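Local coordinates for alpha,alpha-trehalose-phosphate synthase (UDP-forming) (PDB 5V0T), which is a family 20 glycosyltransferase of the GT-B type, modelled with uridine-5'-diphosphate and 6-O-phosphono-alpha-D-glucopyranose bound, at residues Trp137-His142 against Gly160-Ile165; Lys156-Phe161 against Ser188-Gly193; Phe288-Arg293 against Asp421-Ala426; Val398-Ala403 against Val415-Ile420. All coordinates share one frame; numbering follows the deposited sequence. Where two conformers were deposited one is given.

Overall arrangement
From the N terminus, contact 1 comes first: strand 135-139 runs through helix 146-152 to strand 159-162, which pairs beside it. Before that loop is complete, contact 2 begins on the same strand, sharing Gly-160 and Phe-161, and reaches on to strand 191-194; together the two set three parallel strands next to each other in the N-terminal half. Contacts 3 and 4 follow on the other side of the chain's centre. Contact 3 closes a long loop by packing helix 284-297 on helix 420-432, and contact 4, nested inside it, pairs strand 396-400 with the edge strand 413-415. Centres of contacts 1 and 4 lie about 25 Å apart, whereas contacts 3 and 4 touch.

Contact 1. Residues Trp137-His142 against Gly160-Ile165. With G6P (6-O-phosphono-alpha-D-glucopyranose), chain J.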
# COMPACT_ATOMS: atom_id res chain seq x y z
N TRP A 137 8.61 13.61 -9.50
CA TRP A 137 7.45 12.76 -9.25
C TRP A 137 7.32 12.54 -7.75
O TRP A 137 8.12 11.81 -7.14
CB TRP A 137 7.59 11.43 -10.00
CG TRP A 137 6.33 10.57 -9.95
CD1 TRP A 137 5.14 10.89 -9.36
CD2 TRP A 137 6.15 9.27 -10.54
NE1 TRP A 137 4.24 9.86 -9.52
CE2 TRP A 137 4.84 8.85 -10.24
CE3 TRP A 137 6.98 8.42 -11.27
CZ2 TRP A 137 4.33 7.64 -10.67
CZ3 TRP A 137 6.48 7.20 -11.69
CH2 TRP A 137 5.16 6.82 -11.39
N VAL A 138 6.32 13.18 -7.15
CA VAL A 138 6.06 13.13 -5.71
C VAL A 138 5.08 12.01 -5.41
O VAL A 138 4.08 11.85 -6.13
CB VAL A 138 5.52 14.49 -5.23
CG1 VAL A 138 5.29 14.47 -3.76
CG2 VAL A 138 6.48 15.59 -5.64
N HIS A 139 5.34 11.25 -4.34
CA HIS A 139 4.52 10.09 -3.97
C HIS A 139 3.90 10.25 -2.58
O HIS A 139 4.63 10.37 -1.58
CB HIS A 139 5.35 8.81 -4.03
CG HIS A 139 5.70 8.41 -5.43
ND1 HIS A 139 5.05 7.39 -6.10
CD2 HIS A 139 6.58 8.94 -6.31
CE1 HIS A 139 5.54 7.30 -7.33
NE2 HIS A 139 6.47 8.23 -7.48
N ASP A 140 2.56 10.23 -2.54
CA ASP A 140 1.71 9.85 -1.40
C ASP A 140 1.33 10.99 -0.46
O ASP A 140 1.79 12.12 -0.60
CB ASP A 140 2.31 8.70 -0.59
CG ASP A 140 1.28 7.61 -0.30
OD1 ASP A 140 0.14 7.77 -0.79
OD2 ASP A 140 1.58 6.61 0.39
N TYR A 141 0.46 10.67 0.50
CA TYR A 141 -0.34 11.66 1.20
C TYR A 141 0.47 12.61 2.08
O TYR A 141 -0.01 13.70 2.40
CB TYR A 141 -1.39 10.94 2.05
CG TYR A 141 -0.80 9.91 2.99
CD1 TYR A 141 -0.46 8.63 2.55
CD2 TYR A 141 -0.61 10.22 4.33
CE1 TYR A 141 0.08 7.69 3.42
CE2 TYR A 141 -0.09 9.29 5.20
CZ TYR A 141 0.25 8.03 4.75
OH TYR A 141 0.75 7.12 5.67
N HIS A 142 1.69 12.22 2.50
CA HIS A 142 2.51 13.12 3.31
C HIS A 142 2.86 14.39 2.57
O HIS A 142 3.15 15.42 3.19
CB HIS A 142 3.82 12.43 3.71
CG HIS A 142 3.67 11.02 4.15
ND1 HIS A 142 3.49 9.98 3.25
CD2 HIS A 142 3.68 10.46 5.38
CE1 HIS A 142 3.37 8.85 3.92
NE2 HIS A 142 3.49 9.10 5.21
N GLY A 160 4.74 15.81 -11.01
CA GLY A 160 3.58 14.95 -10.92
C GLY A 160 3.40 14.45 -9.51
O GLY A 160 4.34 14.49 -8.71
N PHE A 161 2.20 13.95 -9.20
CA PHE A 161 1.88 13.37 -7.90
C PHE A 161 1.19 12.04 -8.13
O PHE A 161 0.32 11.92 -9.01
CB PHE A 161 0.96 14.30 -7.09
CG PHE A 161 0.60 13.79 -5.72
CD1 PHE A 161 1.51 13.85 -4.67
CD2 PHE A 161 -0.67 13.30 -5.46
CE1 PHE A 161 1.17 13.41 -3.42
CE2 PHE A 161 -1.02 12.86 -4.20
CZ PHE A 161 -0.10 12.91 -3.17
N PHE A 162 1.55 11.04 -7.33
CA PHE A 162 0.81 9.78 -7.29
C PHE A 162 0.40 9.49 -5.86
O PHE A 162 1.26 9.48 -4.97
CB PHE A 162 1.62 8.60 -7.87
CG PHE A 162 0.81 7.31 -7.97
CD1 PHE A 162 -0.07 7.11 -9.02
CD2 PHE A 162 0.92 6.33 -6.99
CE1 PHE A 162 -0.81 5.95 -9.11
CE2 PHE A 162 0.18 5.16 -7.07
CZ PHE A 162 -0.69 4.97 -8.14
N LEU A 163 -0.90 9.28 -5.64
CA LEU A 163 -1.46 8.87 -4.35
C LEU A 163 -1.53 7.34 -4.29
O LEU A 163 -2.21 6.71 -5.11
CB LEU A 163 -2.85 9.48 -4.15
CG LEU A 163 -3.50 9.28 -2.77
CD1 LEU A 163 -2.71 9.99 -1.69
CD2 LEU A 163 -4.95 9.73 -2.79
N HIS A 164 -0.82 6.76 -3.31
CA HIS A 164 -0.79 5.30 -3.19
C HIS A 164 -2.00 4.77 -2.43
O HIS A 164 -2.39 3.62 -2.62
CB HIS A 164 0.51 4.83 -2.50
CG HIS A 164 1.73 5.00 -3.36
ND1 HIS A 164 2.42 3.93 -3.88
CD2 HIS A 164 2.35 6.11 -3.81
CE1 HIS A 164 3.43 4.38 -4.62
NE2 HIS A 164 3.41 5.70 -4.59
N ILE A 165 -2.58 5.60 -1.56
CA ILE A 165 -3.71 5.20 -0.72
C ILE A 165 -5.00 5.58 -1.45
O ILE A 165 -4.94 6.28 -2.47
CB ILE A 165 -3.60 5.85 0.66
CG1 ILE A 165 -3.77 7.38 0.56
CG2 ILE A 165 -2.26 5.47 1.32
CD1 ILE A 165 -3.83 8.07 1.93
C1 G6P J . 1.73 2.55 2.88
C2 G6P J . 1.85 4.01 2.48
C3 G6P J . 3.32 4.40 2.28
C4 G6P J . 4.10 4.06 3.56
C5 G6P J . 3.89 2.58 3.90
C6 G6P J . 4.70 2.20 5.15
O1 G6P J . 2.26 1.78 1.81
O2 G6P J . 1.09 4.24 1.28
O3 G6P J . 3.37 5.81 2.04
O4 G6P J . 5.50 4.29 3.35
O5 G6P J . 2.49 2.31 4.08
O6 G6P J . 4.35 3.07 6.24
P G6P J . 5.50 3.94 6.96
O1P G6P J . 6.32 2.96 7.77
O2P G6P J . 4.73 4.95 7.78
O3P G6P J . 6.29 4.55 5.83
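Val-138 and Phe-162 join two neighbouring parallel strands of a beta-alpha-beta unit, in which helix 146-152 links strand 135-139 to strand 159-162. Val-138 N donates a hydrogen bond to Gly-160 O, Val-138 O accepts from Phe-162 N at 2.9 Å, and Asp-140 N closes the ladder on Phe-162 O. On one face of the sheet the indole of Trp-137 runs alongside Phe-162, its NE1 3.3 Å from Phe-162 CB. A broad, flat indole suits this buried face, where it offers an edge to Phe-162 and a face to His-139 NE2. At the end of the strand pairing, His-139 has CG beside the backbone N and anti to the carbonyl carbon (chi1 -70°), which carries ND1 to His-164 NE2, a hydrogen bond of 2.8 Å; the imidazoles meet rim to rim, planes 47° apart.

Beyond it, Asp-140, His-142, His-164 and Ile-165 belong to the pocket of 6-O-phosphono-alpha-D-glucopyranose. Asp-140 can be followed outward. Its CB lies 4.1 Å from His-164 CD2, and CG packs at 3.6 Å against His-164 CB. There the carboxylate forks. OD1 accepts from His-164 N at 2.9 Å, approached from above the carboxylate plane, and this bond limits rotation of the group. A short acid suits the site because one oxygen can be held by the backbone while the other faces the sugar. Nearby, Ile-165 CD1 packs on Tyr-141 CD1, while the hydroxyl of Tyr-141 bonds to Asn-91. At the tip, Asp-140 OD2 accepts two hydrogen bonds from the ligand, from its O2 and its O3, each 2.6 Å long.

Contact 2. Residues Lys156-Phe161 against Ser188-Gly193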
# COMPACT_ATOMS: atom_id res chain seq x y z
N LYS A 156 10.46 25.36 -11.81
CA LYS A 156 9.70 25.34 -13.05
C LYS A 156 9.59 23.96 -13.67
O LYS A 156 8.90 23.81 -14.68
CB LYS A 156 10.33 26.29 -14.08
CG LYS A 156 10.46 27.75 -13.65
CD LYS A 156 9.11 28.34 -13.31
CE LYS A 156 9.23 29.80 -12.91
NZ LYS A 156 7.95 30.32 -12.35
N ASN A 157 10.27 22.95 -13.11
CA ASN A 157 10.23 21.60 -13.67
C ASN A 157 8.80 21.05 -13.69
O ASN A 157 7.93 21.49 -12.93
CB ASN A 157 11.10 20.65 -12.84
CG ASN A 157 12.51 21.15 -12.64
OD1 ASN A 157 12.73 22.11 -11.89
ND2 ASN A 157 13.48 20.50 -13.27
N ARG A 158 8.57 20.07 -14.55
CA ARG A 158 7.33 19.29 -14.48
C ARG A 158 7.25 18.58 -13.13
O ARG A 158 8.25 18.07 -12.62
CB ARG A 158 7.27 18.25 -15.61
CG ARG A 158 7.18 18.82 -17.02
CD ARG A 158 5.93 19.67 -17.21
NE ARG A 158 5.05 19.16 -18.27
CZ ARG A 158 5.12 19.52 -19.55
NH1 ARG A 158 6.04 20.38 -19.95
NH2 ARG A 158 4.27 19.01 -20.43
N ILE A 159 6.06 18.57 -12.52
CA ILE A 159 5.87 17.95 -11.21
C ILE A 159 4.60 17.11 -11.24
O ILE A 159 3.51 17.64 -11.46
CB ILE A 159 5.76 18.97 -10.06
CG1 ILE A 159 6.82 20.06 -10.14
CG2 ILE A 159 5.84 18.26 -8.69
CD1 ILE A 159 6.50 21.25 -9.22
N GLY A 160 4.74 15.81 -11.01
CA GLY A 160 3.58 14.95 -10.92
C GLY A 160 3.40 14.45 -9.51
O GLY A 160 4.34 14.49 -8.71
N PHE A 161 2.20 13.95 -9.20
CA PHE A 161 1.88 13.37 -7.90
C PHE A 161 1.19 12.04 -8.13
O PHE A 161 0.32 11.92 -9.01
CB PHE A 161 0.96 14.30 -7.09
CG PHE A 161 0.60 13.79 -5.72
CD1 PHE A 161 1.51 13.85 -4.67
CD2 PHE A 161 -0.67 13.30 -5.46
CE1 PHE A 161 1.17 13.41 -3.42
CE2 PHE A 161 -1.02 12.86 -4.20
CZ PHE A 161 -0.10 12.91 -3.17
N SER A 188 -1.76 22.30 -7.77
CA SER A 188 -0.49 22.85 -8.25
C SER A 188 0.36 21.82 -8.99
O SER A 188 1.35 22.20 -9.61
CB SER A 188 0.36 23.41 -7.11
OG SER A 188 -0.16 24.65 -6.65
N PHE A 189 0.02 20.54 -8.92
CA PHE A 189 0.74 19.55 -9.70
C PHE A 189 0.37 19.66 -11.17
O PHE A 189 -0.72 20.13 -11.52
CB PHE A 189 0.44 18.15 -9.16
CG PHE A 189 1.16 17.82 -7.87
CD1 PHE A 189 2.48 17.39 -7.89
CD2 PHE A 189 0.52 17.92 -6.64
CE1 PHE A 189 3.15 17.08 -6.72
CE2 PHE A 189 1.19 17.62 -5.47
CZ PHE A 189 2.53 17.19 -5.52
N ASP A 190 1.30 19.27 -12.05
CA ASP A 190 0.96 19.19 -13.47
C ASP A 190 0.07 18.00 -13.77
O ASP A 190 -0.81 18.08 -14.64
CB ASP A 190 2.24 19.12 -14.30
CG ASP A 190 3.05 20.38 -14.20
OD1 ASP A 190 2.47 21.46 -14.43
OD2 ASP A 190 4.24 20.31 -13.85
N LEU A 191 0.26 16.89 -13.05
CA LEU A 191 -0.46 15.65 -13.29
C LEU A 191 -0.71 14.96 -11.96
O LEU A 191 0.21 14.84 -11.15
CB LEU A 191 0.34 14.72 -14.21
CG LEU A 191 -0.22 13.31 -14.38
CD1 LEU A 191 -1.57 13.37 -15.08
CD2 LEU A 191 0.76 12.41 -15.17
N LEU A 192 -1.95 14.52 -11.73
CA LEU A 192 -2.31 13.74 -10.56
C LEU A 192 -2.61 12.31 -10.98
O LEU A 192 -3.33 12.09 -11.96
CB LEU A 192 -3.55 14.33 -9.85
CG LEU A 192 -3.42 15.74 -9.30
CD1 LEU A 192 -4.72 16.15 -8.62
CD2 LEU A 192 -2.26 15.79 -8.30
N GLY A 193 -2.04 11.36 -10.26
CA GLY A 193 -2.26 9.95 -10.51
C GLY A 193 -2.88 9.30 -9.29
O GLY A 193 -2.42 9.52 -8.16
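Two neighbouring parallel strands of the N-terminal sheet, 159-162 and 191-194, are joined here, together with the loop that leads into the second. Phe-161 holds the centre of the ladder: its N donates to Leu-191 O at 2.9 Å and its O accepts from Gly-193 N at 2.7 Å. One step earlier, Asp-190 N donates to Ile-159 O, just before the strand proper.

Phe-189 packs on the face of the sheet that carries the Phe-161 side chain. Its CG stands anti to the carbonyl carbon (chi1 -76°), which lays the ring against residues 159-161. Phe-161 CB then sits 3.4 Å from the centroid of the Phe-189 ring, almost exactly on the ring normal, a CH-pi contact over the face. The two phenyl rings themselves meet at an oblique tilt of 38°. Of the Ile-159 side chain, the CG2 branch touches Phe-189 CE1 at 3.5 Å, and Leu-192 CD2 approaches Phe-161 CB from another direction at 3.7 Å. Flat and branched apolar groups suit this buried layer, which Ala-147 of helix 146-152 and Val-138 of the next strand also border.

Asp-190 is different in kind. Its OD2 accepts from Ile-159 N at 2.8 Å through the anti lone pair. A short acid fits, since it can reach back to a main-chain N-H. The same oxygen forms a salt bridge with Arg-151, and these two donors together would be expected to favour the ionised carboxylate, while side chain and backbone of this one residue bond both main-chain polar atoms of Ile-159.

Contact 3. Residues Phe288-Arg293 against Asp421-Ala426; sequences FRAFER and DGMAEA
Ala-290 and Met-423 meet where helix 284-297 crosses helix 420-432 at -64°, the axes of the short segments coming within 8.0 Å of each other. So close an approach depends on small residues. The methyl of Ala-290 points at the other helix and stops 3.5 Å from Met-423 CB, a carbon pair tighter than usual. Ala-424, its neighbour on the facing helix, sends CB in the reverse direction, to 3.4 Å from Ala-290 O, so each alanine methyl packs on the facing helix, and the CA atoms of Ala-290 and Ala-424 are 4.8 Å apart. Met-423 needs more room and bends: the chain folds at chi2 and chi3, bringing CE back to 3.9 Å from Ala-290 CB. A flexible thioether suits this, since it can bend to fit the buried side of a tight crossing; its other neighbours include Val-415 of the edge strand.

Arg-293, one turn on from Ala-290, leans across the outer border. With CG anti to the backbone N (chi1 -178°) the chain starts over Ala-424 CB, which CG passes at 4.0 Å, and then turns at chi2 and chi3 toward Asp-421. NH1 reaches Asp-421 OD1 at 2.9 Å in a hydrogen-bonded salt bridge. The guanidinium meets this oxygen edge-on, in its own plane, whereas the oxygen is approached from above the carboxylate plane, the two flat groups standing 59° apart. NE also has a long, weak ion pair with Glu-296. Asp-421 lies in the first turn of its helix, so its negative charge is probably favoured twice, by the arginine and by the helix N terminus, and the bridge pairs charges at the more exposed border of an otherwise apolar crossing.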
# COMPACT_ATOMS: atom_id res chain seq x y z
N PHE A 288 -9.62 -12.61 11.28
CA PHE A 288 -9.51 -13.66 12.29
C PHE A 288 -10.89 -14.23 12.63
O PHE A 288 -11.03 -15.45 12.79
CB PHE A 288 -8.84 -13.12 13.56
CG PHE A 288 -7.32 -13.02 13.49
CD1 PHE A 288 -6.66 -12.74 12.29
CD2 PHE A 288 -6.55 -13.18 14.64
CE1 PHE A 288 -5.27 -12.63 12.23
CE2 PHE A 288 -5.16 -13.07 14.60
CZ PHE A 288 -4.52 -12.80 13.38
N ARG A 289 -11.90 -13.37 12.74
CA ARG A 289 -13.24 -13.84 13.08
C ARG A 289 -13.82 -14.75 11.99
O ARG A 289 -14.59 -15.67 12.31
CB ARG A 289 -14.16 -12.64 13.34
CG ARG A 289 -13.77 -11.92 14.61
CD ARG A 289 -14.66 -10.73 14.98
NE ARG A 289 -14.20 -10.20 16.26
CZ ARG A 289 -14.72 -9.16 16.89
NH1 ARG A 289 -15.76 -8.52 16.38
NH2 ARG A 289 -14.20 -8.77 18.05
N ALA A 290 -13.48 -14.52 10.73
CA ALA A 290 -14.00 -15.40 9.69
C ALA A 290 -13.28 -16.74 9.67
O ALA A 290 -13.89 -17.76 9.33
CB ALA A 290 -13.90 -14.71 8.33
N PHE A 291 -11.99 -16.77 10.03
CA PHE A 291 -11.32 -18.05 10.23
C PHE A 291 -11.92 -18.79 11.41
O PHE A 291 -12.11 -20.01 11.36
CB PHE A 291 -9.80 -17.85 10.42
CG PHE A 291 -9.03 -19.16 10.64
CD1 PHE A 291 -8.98 -20.12 9.64
CD2 PHE A 291 -8.39 -19.41 11.85
CE1 PHE A 291 -8.29 -21.32 9.84
CE2 PHE A 291 -7.68 -20.60 12.05
CZ PHE A 291 -7.62 -21.56 11.04
N GLU A 292 -12.22 -18.08 12.50
CA GLU A 292 -12.92 -18.71 13.61
C GLU A 292 -14.29 -19.25 13.18
O GLU A 292 -14.68 -20.36 13.58
CB GLU A 292 -13.07 -17.70 14.76
CG GLU A 292 -13.95 -18.17 15.92
CD GLU A 292 -14.08 -17.07 16.97
OE1 GLU A 292 -13.98 -17.37 18.19
OE2 GLU A 292 -14.24 -15.91 16.57
N ARG A 293 -15.04 -18.47 12.40
CA ARG A 293 -16.34 -18.93 11.91
C ARG A 293 -16.18 -20.16 11.01
O ARG A 293 -17.02 -21.07 11.04
CB ARG A 293 -17.04 -17.78 11.16
CG ARG A 293 -18.45 -18.09 10.63
CD ARG A 293 -19.49 -18.23 11.75
NE ARG A 293 -19.43 -17.13 12.71
CZ ARG A 293 -20.04 -15.95 12.56
NH1 ARG A 293 -20.76 -15.67 11.48
NH2 ARG A 293 -19.91 -15.04 13.51
N ASP A 421 -19.58 -14.37 7.60
CA ASP A 421 -19.97 -15.63 6.97
C ASP A 421 -19.47 -15.70 5.54
O ASP A 421 -18.98 -16.75 5.10
CB ASP A 421 -21.49 -15.79 7.00
CG ASP A 421 -22.02 -16.20 8.37
OD1 ASP A 421 -21.44 -17.09 9.02
OD2 ASP A 421 -23.04 -15.64 8.80
N GLY A 422 -19.59 -14.60 4.79
CA GLY A 422 -19.09 -14.59 3.42
C GLY A 422 -17.60 -14.87 3.34
O GLY A 422 -17.15 -15.60 2.45
N MET A 423 -16.82 -14.30 4.25
CA MET A 423 -15.39 -14.57 4.22
C MET A 423 -15.10 -16.02 4.59
O MET A 423 -14.25 -16.66 3.96
CB MET A 423 -14.64 -13.60 5.12
CG MET A 423 -14.59 -12.21 4.52
SD MET A 423 -13.09 -11.36 4.97
CE MET A 423 -13.26 -11.22 6.74
N ALA A 424 -15.81 -16.57 5.58
CA ALA A 424 -15.61 -17.97 5.94
C ALA A 424 -15.99 -18.89 4.79
O ALA A 424 -15.33 -19.91 4.56
CB ALA A 424 -16.42 -18.32 7.20
N GLU A 425 -17.08 -18.57 4.09
CA GLU A 425 -17.47 -19.39 2.94
C GLU A 425 -16.43 -19.31 1.84
O GLU A 425 -16.16 -20.31 1.16
CB GLU A 425 -18.84 -18.94 2.43
CG GLU A 425 -19.96 -19.32 3.37
CD GLU A 425 -21.21 -18.51 3.14
OE1 GLU A 425 -22.18 -18.74 3.89
OE2 GLU A 425 -21.24 -17.63 2.25
N ALA A 426 -15.81 -18.14 1.66
CA ALA A 426 -14.73 -18.01 0.70
C ALA A 426 -13.52 -18.85 1.10
O ALA A 426 -12.88 -19.46 0.24
CB ALA A 426 -14.32 -16.54 0.53

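Contact 4. Residues Val398-Ala403 against Val415-Ile420; sequences VLSRFA and VNPVDI
The edge of the six-stranded parallel sheet in the C-terminal half of this GT-B protein is formed here, with two turns leaving it side by side. Val-415 pairs with strand 396-400 through both its backbone polar atoms: N donates to Leu-399 O at 2.9 Å and O accepts from Arg-401 N at the same length. On the face of the sheet toward helix 420-432, the side chains of Val-415 and Val-398 cross at about a right angle, their CG1 atoms 4.0 Å apart; beta-branched residues suit the extended backbone and fill the buried face.

Ser-400 places OG anti to its own N (chi1 172°), and from there it accepts a hydrogen bond from Phe-402 N, an ST turn, while donating to Pro-373 O. Pro-417 CG lies 3.3 Å from this hydroxyl oxygen. On the facing segment Asn-416 makes the matching Asx turn, its OD1 accepting from Val-418 N at 3.0 Å. That same OD1 lies in the plane of the Phe-402 ring at its edge, 3.8 Å from CE2, and the amide stands nearly perpendicular to the ring. Arg-401 CG sits over the centre of one face of Phe-402, so the aliphatic part of the arginine shields the aromatic near the surface.

After the turn Asp-419 serves as N-cap of helix 420-432, its OD1 bonded to Gly-422 N. That helix packs Ala-426 and Ala-430 on Val-398, and strand 368-371 bonds to the opposite side of strand 396-400.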
# COMPACT_ATOMS: atom_id res chain seq x y z
N VAL A 398 -8.08 -15.04 -1.79
CA VAL A 398 -9.30 -14.49 -1.22
C VAL A 398 -9.03 -13.00 -0.99
O VAL A 398 -8.09 -12.63 -0.28
CB VAL A 398 -9.68 -15.22 0.08
CG1 VAL A 398 -10.89 -14.53 0.82
CG2 VAL A 398 -9.98 -16.71 -0.21
N LEU A 399 -9.84 -12.13 -1.61
CA LEU A 399 -9.46 -10.73 -1.76
C LEU A 399 -10.62 -9.79 -1.44
O LEU A 399 -11.71 -9.92 -2.01
CB LEU A 399 -8.95 -10.46 -3.18
CG LEU A 399 -8.53 -9.02 -3.46
CD1 LEU A 399 -7.27 -8.68 -2.66
CD2 LEU A 399 -8.30 -8.80 -4.95
N SER A 400 -10.38 -8.82 -0.57
CA SER A 400 -11.38 -7.80 -0.28
C SER A 400 -11.74 -6.98 -1.52
O SER A 400 -10.86 -6.48 -2.22
CB SER A 400 -10.86 -6.85 0.79
OG SER A 400 -11.75 -5.77 0.94
N ARG A 401 -13.05 -6.79 -1.75
CA ARG A 401 -13.48 -5.90 -2.82
C ARG A 401 -12.98 -4.46 -2.62
O ARG A 401 -13.01 -3.67 -3.57
CB ARG A 401 -15.01 -5.88 -2.91
CG ARG A 401 -15.69 -5.15 -1.74
CD ARG A 401 -17.14 -4.87 -2.05
NE ARG A 401 -17.27 -4.00 -3.22
CZ ARG A 401 -18.30 -4.03 -4.06
NH1 ARG A 401 -19.29 -4.89 -3.89
NH2 ARG A 401 -18.32 -3.20 -5.09
N PHE A 402 -12.53 -4.11 -1.42
CA PHE A 402 -12.07 -2.75 -1.17
C PHE A 402 -10.56 -2.59 -1.32
O PHE A 402 -10.05 -1.49 -1.09
CB PHE A 402 -12.49 -2.30 0.23
CG PHE A 402 -13.98 -2.31 0.43
CD1 PHE A 402 -14.79 -1.45 -0.30
CD2 PHE A 402 -14.56 -3.20 1.32
CE1 PHE A 402 -16.18 -1.46 -0.14
CE2 PHE A 402 -15.96 -3.21 1.50
CZ PHE A 402 -16.76 -2.34 0.77
N ALA A 403 -9.85 -3.65 -1.68
CA ALA A 403 -8.48 -3.51 -2.14
C ALA A 403 -8.49 -3.03 -3.59
O ALA A 403 -9.27 -3.53 -4.41
CB ALA A 403 -7.73 -4.84 -2.05
N VAL A 415 -14.48 -10.79 -1.64
CA VAL A 415 -15.30 -10.84 -0.44
C VAL A 415 -15.48 -9.43 0.10
O VAL A 415 -14.69 -8.52 -0.17
CB VAL A 415 -14.69 -11.74 0.65
CG1 VAL A 415 -14.57 -13.18 0.14
CG2 VAL A 415 -13.35 -11.23 1.07
N ASN A 416 -16.55 -9.26 0.86
CA ASN A 416 -16.73 -8.07 1.68
C ASN A 416 -16.27 -8.39 3.08
O ASN A 416 -16.86 -9.27 3.73
CB ASN A 416 -18.20 -7.63 1.68
CG ASN A 416 -18.41 -6.29 2.37
OD1 ASN A 416 -17.79 -5.99 3.40
ND2 ASN A 416 -19.26 -5.46 1.80
N PRO A 417 -15.22 -7.73 3.60
CA PRO A 417 -14.69 -8.13 4.92
C PRO A 417 -15.67 -7.97 6.07
O PRO A 417 -15.52 -8.66 7.09
CB PRO A 417 -13.47 -7.20 5.11
CG PRO A 417 -13.23 -6.56 3.79
CD PRO A 417 -14.51 -6.58 3.02
N VAL A 418 -16.67 -7.09 5.97
CA VAL A 418 -17.69 -6.95 7.01
C VAL A 418 -18.53 -8.22 7.15
O VAL A 418 -19.12 -8.47 8.21
CB VAL A 418 -18.57 -5.73 6.66
CG1 VAL A 418 -19.75 -5.61 7.61
CG2 VAL A 418 -17.74 -4.45 6.68
N ASP A 419 -18.61 -9.02 6.09
CA ASP A 419 -19.48 -10.19 6.05
C ASP A 419 -18.68 -11.40 6.53
O ASP A 419 -18.00 -12.07 5.76
CB ASP A 419 -20.01 -10.39 4.63
CG ASP A 419 -21.00 -11.53 4.52
OD1 ASP A 419 -21.28 -12.27 5.51
OD2 ASP A 419 -21.52 -11.68 3.40
N ILE A 420 -18.78 -11.68 7.83
CA ILE A 420 -17.96 -12.73 8.42
C ILE A 420 -18.29 -14.08 7.80
O ILE A 420 -17.38 -14.88 7.51
CB ILE A 420 -18.13 -12.74 9.95
CG1 ILE A 420 -17.73 -11.38 10.53
CG2 ILE A 420 -17.27 -13.86 10.58
CD1 ILE A 420 -16.31 -10.91 10.14